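Local atomic coordinates of transcription termination factor FttA (Pyrococcus horikoshii, PDB entry 3AF6), a protein that probably terminates archaeal transcription by cutting nascent RNA at the polymerase exit channel, using two zinc ions for its nuclease activity. Residues Tyr179-Tyr184 and Thr209-Val214. Sequence-based numbering, arbitrary orientation.
Sequences YRKPEY and TDESFV
Arg180 takes hold of Glu211 through two nitrogens: NE donates to OE2 (3.0 Å), a salt bridge on the anti side of the carboxylate, while NH2 reaches the backbone O of Glu211 at 3.1 Å, the straighter bond at 162°. A guanidinium suits this place because its edge serves both oxygens at once. Glu211 bends at chi2 (56°), turning its carboxylate toward Arg180 and Lys181, whose CD lies 3.4 Å from OE2 of Glu211. Lys181 NZ stands over one face of the Tyr184 ring, offset toward the rim, and 4.1 Å from Glu211 OE1, beyond a salt bridge. Tyrosine supplies both packing and polarity: Tyr184 CD2 and CE2 obliquely meet CB of Glu211, each at 3.5 Å, and OH donates to Asp210 OD1 (2.6 Å) on its syn side. This surface contact joins the loop between helix 164-178 and strand 189-193, within the region assigned to the KH part, to the hairpin turn between antiparallel strands 204-209 and 213-216 of the metallo-beta-lactamase fold. Within the turn, short-chained Thr209 places OG1 to accept from backbone N of Glu211 and Ser212, an ST turn and ST motif combined. Farther out, Asp250 salt-bridges Arg180 NH2, and Asp334 receives hydrogen bonds from the Thr209 and Ser212 hydroxyls.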
loop_
_atom_site.group_PDB
_atom_site.type_symbol
_atom_site.label_atom_id
_atom_site.label_comp_id
_atom_site.label_asym_id
_atom_site.label_seq_id
_atom_site.Cartn_x
_atom_site.Cartn_y
_atom_site.Cartn_z
ATOM N N TYR A 179 -20.862 14.898 0.334
ATOM C CA TYR A 179 -21.969 15.499 1.068
ATOM C C TYR A 179 -23.144 15.919 0.189
ATOM O O TYR A 179 -23.851 16.885 0.494
ATOM C CB TYR A 179 -21.439 16.679 1.878
ATOM C CG TYR A 179 -20.390 16.226 2.860
ATOM C CD1 TYR A 179 -20.758 15.606 4.053
ATOM C CD2 TYR A 179 -19.032 16.305 2.549
ATOM C CE1 TYR A 179 -19.806 15.064 4.912
ATOM C CE2 TYR A 179 -18.068 15.761 3.407
ATOM C CZ TYR A 179 -18.471 15.138 4.584
ATOM O OH TYR A 179 -17.549 14.565 5.427
ATOM N N ARG A 180 -23.358 15.173 -0.896
ATOM C CA ARG A 180 -24.454 15.458 -1.807
ATOM C C ARG A 180 -25.782 15.344 -1.051
ATOM O O ARG A 180 -26.851 15.646 -1.590
ATOM C CB ARG A 180 -24.426 14.495 -3.008
ATOM C CG ARG A 180 -24.423 13.003 -2.665
ATOM C CD ARG A 180 -24.589 12.151 -3.916
ATOM N NE ARG A 180 -24.362 10.727 -3.678
ATOM C CZ ARG A 180 -23.170 10.181 -3.461
ATOM N NH1 ARG A 180 -22.089 10.940 -3.448
ATOM N NH2 ARG A 180 -23.049 8.874 -3.276
ATOM N N LYS A 181 -25.701 14.902 0.201
ATOM C CA LYS A 181 -26.873 14.773 1.057
ATOM C C LYS A 181 -26.422 14.366 2.451
ATOM O O LYS A 181 -25.285 13.949 2.635
ATOM C CB LYS A 181 -27.856 13.749 0.487
ATOM C CG LYS A 181 -27.297 12.359 0.331
ATOM C CD LYS A 181 -28.375 11.413 -0.149
ATOM C CE LYS A 181 -29.510 11.318 0.851
ATOM N NZ LYS A 181 -30.523 10.336 0.394
ATOM N N PRO A 182 -27.302 14.499 3.455
ATOM C CA PRO A 182 -26.967 14.143 4.838
ATOM C C PRO A 182 -26.878 12.645 5.085
ATOM O O PRO A 182 -27.336 11.863 4.255
ATOM C CB PRO A 182 -28.087 14.802 5.637
ATOM C CG PRO A 182 -29.245 14.708 4.706
ATOM C CD PRO A 182 -28.634 15.125 3.390
ATOM N N GLU A 183 -26.294 12.257 6.224
ATOM C CA GLU A 183 -26.149 10.844 6.580
ATOM C C GLU A 183 -27.380 10.093 6.129
ATOM O O GLU A 183 -28.502 10.477 6.437
ATOM C CB GLU A 183 -25.943 10.656 8.087
ATOM C CG GLU A 183 -24.562 11.090 8.576
ATOM C CD GLU A 183 -24.153 10.433 9.902
ATOM O OE1 GLU A 183 -24.939 10.495 10.881
ATOM O OE2 GLU A 183 -23.036 9.862 9.962
ATOM N N TYR A 184 -27.155 9.010 5.403
ATOM C CA TYR A 184 -28.240 8.230 4.847
ATOM C C TYR A 184 -28.292 6.784 5.323
ATOM O O TYR A 184 -27.265 6.148 5.522
ATOM C CB TYR A 184 -28.116 8.280 3.322
ATOM C CG TYR A 184 -29.173 7.528 2.563
ATOM C CD1 TYR A 184 -30.525 7.807 2.757
ATOM C CD2 TYR A 184 -28.823 6.571 1.611
ATOM C CE1 TYR A 184 -31.511 7.151 2.008
ATOM C CE2 TYR A 184 -29.793 5.911 0.860
ATOM C CZ TYR A 184 -31.137 6.207 1.059
ATOM O OH TYR A 184 -32.106 5.585 0.304
ATOM N N THR A 209 -24.956 0.126 -2.749
ATOM C CA THR A 209 -26.099 0.511 -1.923
ATOM C C THR A 209 -26.948 1.312 -2.914
ATOM O O THR A 209 -26.479 1.637 -4.002
ATOM C CB THR A 209 -25.739 1.431 -0.739
ATOM O OG1 THR A 209 -25.373 2.724 -1.235
ATOM C CG2 THR A 209 -24.613 0.830 0.092
ATOM N N ASP A 210 -28.189 1.615 -2.564
ATOM C CA ASP A 210 -29.029 2.402 -3.453
ATOM C C ASP A 210 -28.515 3.839 -3.552
ATOM O O ASP A 210 -29.002 4.631 -4.356
ATOM C CB ASP A 210 -30.481 2.419 -2.963
ATOM C CG ASP A 210 -30.619 2.877 -1.510
ATOM O OD1 ASP A 210 -31.638 3.529 -1.197
ATOM O OD2 ASP A 210 -29.737 2.578 -0.676
ATOM N N GLU A 211 -27.512 4.172 -2.749
ATOM C CA GLU A 211 -26.993 5.527 -2.765
ATOM C C GLU A 211 -25.557 5.647 -3.224
ATOM O O GLU A 211 -25.153 6.705 -3.696
ATOM C CB GLU A 211 -27.113 6.147 -1.367
ATOM C CG GLU A 211 -26.712 7.623 -1.271
ATOM C CD GLU A 211 -27.493 8.518 -2.235
ATOM O OE1 GLU A 211 -28.642 8.159 -2.580
ATOM O OE2 GLU A 211 -26.968 9.582 -2.638
ATOM N N SER A 212 -24.784 4.573 -3.116
ATOM C CA SER A 212 -23.381 4.695 -3.462
ATOM C C SER A 212 -22.696 3.485 -4.060
ATOM O O SER A 212 -23.244 2.388 -4.113
ATOM C CB SER A 212 -22.598 5.105 -2.214
ATOM O OG SER A 212 -23.243 6.150 -1.517
ATOM N N PHE A 213 -21.456 3.717 -4.470
ATOM C CA PHE A 213 -20.621 2.689 -5.048
ATOM C C PHE A 213 -19.162 2.951 -4.694
ATOM O O PHE A 213 -18.656 4.075 -4.838
ATOM C CB PHE A 213 -20.778 2.670 -6.572
ATOM C CG PHE A 213 -22.115 2.192 -7.030
ATOM C CD1 PHE A 213 -22.475 0.854 -6.884
ATOM C CD2 PHE A 213 -23.016 3.072 -7.626
ATOM C CE1 PHE A 213 -23.717 0.394 -7.328
ATOM C CE2 PHE A 213 -24.257 2.626 -8.076
ATOM C CZ PHE A 213 -24.611 1.280 -7.927
ATOM N N VAL A 214 -18.498 1.913 -4.209
ATOM C CA VAL A 214 -17.091 2.010 -3.878
ATOM C C VAL A 214 -16.403 0.744 -4.374
ATOM O O VAL A 214 -16.958 -0.362 -4.314
ATOM C CB VAL A 214 -16.838 2.162 -2.353
ATOM C CG1 VAL A 214 -17.504 3.419 -1.829
ATOM C CG2 VAL A 214 -17.333 0.945 -1.628
#